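Local coordinates for ErfK/YbiS/YcfS/YnhG family protein (Xylanimonas cellulosilytica, PDB 4LPQ) that is probably a peptidoglycan L,D-transpeptidase of the YkuD family that cross-links the bacterial cell wall, represented here by its peptidoglycan-binding-like and catalytic domains, at residues G152-R156 with P157-R161. Residues are numbered along the deposited sequence; the frame is centred on the assembly and turned at random.
Sequences GDMWR and PKYFR
Next to the predicted active site of the L,D-transpeptidase (YkuD) domain, the kinked strand 154-159 folds three of its side chains, Met154, Pro157 and Tyr159, into one apolar cluster. Met154 is a selenomethionine whose terminal methyl does the touching: CE lies 3.4 Å from Tyr159 OH and 3.9 Å from Pro157 CB. The Met154 chain runs out extended to SE and then bends (chi3 -61°), which turns CE toward the CB-CG edge of the proline ring, with Pro157 CG 4.0 Å away, and brings it obliquely to the phenol end of Tyr159, with CZ also 4.0 Å from CE. The selenomethionine chain lies roughly perpendicular to the proline. Met154 O packs on Pro157 CD at 3.6 Å. The chain turns a corner at Trp155 and Arg156, Arg156 with positive backbone angles (phi 52°, psi 56°), just before Pro157, which lacks an N-H and cannot donate a hydrogen bond there. Replacing Pro157 by a glycine would probably open a gap beside the Met154 methyl, where CB and CG of the ring now pack, and leave the corner freer to flex. Arg156 CG sits 3.4 Å above one face of the Trp155 indole, toward its rim, and the guanidinium continues to salt bridges with Asp142 and Asp194. Trp155 NE1 and Arg156 NH1 both bond Asn190 OD1, tying the corner to helix 186-196. Lys158 bonds Gln140 and the Met198 carbonyl and makes a cation-pi contact with Trp193. On the side of the cluster, away from Lys158, Met154 touches His167 and Cys181, the predicted proton donor/acceptor and nucleophile, while Pro157 and Tyr159 pack on Ala165, so the cluster lies against the neighbouring antiparallel strand 164-168.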
loop_
_atom_site.group_PDB
_atom_site.type_symbol
_atom_site.label_atom_id
_atom_site.label_comp_id
_atom_site.label_asym_id
_atom_site.label_seq_id
_atom_site.Cartn_x
_atom_site.Cartn_y
_atom_site.Cartn_z
ATOM N N GLY A 152 14.646 -10.494 -1.400
ATOM C CA GLY A 152 15.463 -9.242 -1.403
ATOM C C GLY A 152 15.560 -8.704 0.023
ATOM O O GLY A 152 15.176 -9.352 1.042
ATOM N N ASP A 153 16.071 -7.515 0.122
ATOM C CA ASP A 153 16.156 -6.813 1.398
ATOM C C ASP A 153 14.855 -6.015 1.644
ATOM O O ASP A 153 14.105 -5.663 0.720
ATOM C CB ASP A 153 17.356 -5.873 1.456
ATOM C CG ASP A 153 18.686 -6.615 1.503
ATOM O OD1 ASP A 153 18.817 -7.743 2.022
ATOM O OD2 ASP A 153 19.620 -6.009 0.997
HETATM N N MSE A 154 14.648 -5.710 2.892
HETATM C CA MSE A 154 13.498 -5.039 3.380
HETATM C C MSE A 154 13.939 -3.709 3.976
HETATM O O MSE A 154 14.844 -3.609 4.809
HETATM C CB MSE A 154 12.854 -5.812 4.545
HETATM C CG MSE A 154 12.354 -7.178 4.086
HETATM SE SE MSE A 154 11.303 -8.150 5.522
HETATM C CE MSE A 154 12.695 -8.201 6.725
ATOM N N TRP A 155 13.230 -2.634 3.610
ATOM C CA TRP A 155 13.476 -1.282 4.145
ATOM C C TRP A 155 12.668 -1.004 5.385
ATOM O O TRP A 155 11.415 -0.998 5.310
ATOM C CB TRP A 155 13.235 -0.211 3.058
ATOM C CG TRP A 155 13.447 1.182 3.553
ATOM C CD1 TRP A 155 12.481 2.128 3.715
ATOM C CD2 TRP A 155 14.687 1.781 3.922
ATOM N NE1 TRP A 155 13.078 3.305 4.167
ATOM C CE2 TRP A 155 14.424 3.101 4.287
ATOM C CE3 TRP A 155 16.017 1.310 4.015
ATOM C CZ2 TRP A 155 15.422 3.944 4.758
ATOM C CZ3 TRP A 155 16.978 2.118 4.513
ATOM C CH2 TRP A 155 16.694 3.437 4.857
ATOM N N ARG A 156 13.305 -0.820 6.520
ATOM C CA ARG A 156 12.662 -0.462 7.766
ATOM C C ARG A 156 11.511 -1.399 8.117
ATOM O O ARG A 156 10.406 -0.910 8.411
ATOM C CB ARG A 156 12.314 1.014 7.745
ATOM C CG ARG A 156 13.452 1.972 7.397
ATOM C CD ARG A 156 13.043 3.420 7.504
ATOM N NE ARG A 156 12.938 3.899 8.849
ATOM C CZ ARG A 156 12.491 5.079 9.150
ATOM N NH1 ARG A 156 11.930 5.847 8.251
ATOM N NH2 ARG A 156 12.607 5.519 10.418
ATOM N N PRO A 157 11.781 -2.706 8.194
ATOM C CA PRO A 157 10.691 -3.624 8.596
ATOM C C PRO A 157 10.182 -3.404 10.028
ATOM O O PRO A 157 10.955 -3.201 10.944
ATOM C CB PRO A 157 11.350 -4.971 8.405
ATOM C CG PRO A 157 12.828 -4.734 8.643
ATOM C CD PRO A 157 13.071 -3.405 7.990
ATOM N N LYS A 158 8.874 -3.575 10.101
ATOM C CA LYS A 158 8.146 -3.655 11.337
ATOM C C LYS A 158 7.507 -5.061 11.421
ATOM O O LYS A 158 6.648 -5.405 10.564
ATOM C CB LYS A 158 7.091 -2.614 11.462
ATOM C CG LYS A 158 7.668 -1.232 11.552
ATOM C CD LYS A 158 6.960 -0.341 12.328
ATOM C CE LYS A 158 7.539 1.027 12.394
ATOM N NZ LYS A 158 7.725 1.572 13.776
ATOM N N TYR A 159 8.016 -5.902 12.281
ATOM C CA TYR A 159 7.664 -7.285 12.328
ATOM C C TYR A 159 6.424 -7.496 13.204
ATOM O O TYR A 159 6.343 -6.945 14.293
ATOM C CB TYR A 159 8.798 -8.136 12.911
ATOM C CG TYR A 159 10.044 -8.087 12.144
ATOM C CD1 TYR A 159 10.924 -7.036 12.244
ATOM C CD2 TYR A 159 10.372 -9.118 11.296
ATOM C CE1 TYR A 159 12.083 -6.970 11.506
ATOM C CE2 TYR A 159 11.562 -9.088 10.564
ATOM C CZ TYR A 159 12.436 -8.021 10.698
ATOM O OH TYR A 159 13.633 -7.952 9.967
ATOM N N PHE A 160 5.457 -8.290 12.721
ATOM C CA PHE A 160 4.235 -8.564 13.454
ATOM C C PHE A 160 3.967 -10.014 13.739
ATOM O O PHE A 160 3.100 -10.307 14.602
ATOM C CB PHE A 160 2.989 -7.917 12.811
ATOM C CG PHE A 160 2.732 -8.429 11.386
ATOM C CD1 PHE A 160 1.964 -9.554 11.159
ATOM C CD2 PHE A 160 3.239 -7.781 10.270
ATOM C CE1 PHE A 160 1.705 -10.025 9.899
ATOM C CE2 PHE A 160 3.003 -8.268 9.018
ATOM C CZ PHE A 160 2.268 -9.390 8.843
ATOM N N ARG A 161 4.629 -10.994 13.114
ATOM C CA ARG A 161 4.476 -12.408 13.475
ATOM C C ARG A 161 5.676 -13.147 12.956
ATOM O O ARG A 161 5.786 -13.322 11.740
ATOM C CB ARG A 161 3.163 -13.007 12.899
ATOM C CG ARG A 161 2.894 -14.405 13.382
ATOM C CD ARG A 161 1.869 -15.038 12.470
ATOM N NE ARG A 161 1.322 -16.241 12.909
ATOM C CZ ARG A 161 1.460 -17.411 12.334
ATOM N NH1 ARG A 161 2.391 -17.590 11.459
ATOM N NH2 ARG A 161 0.764 -18.453 12.780
#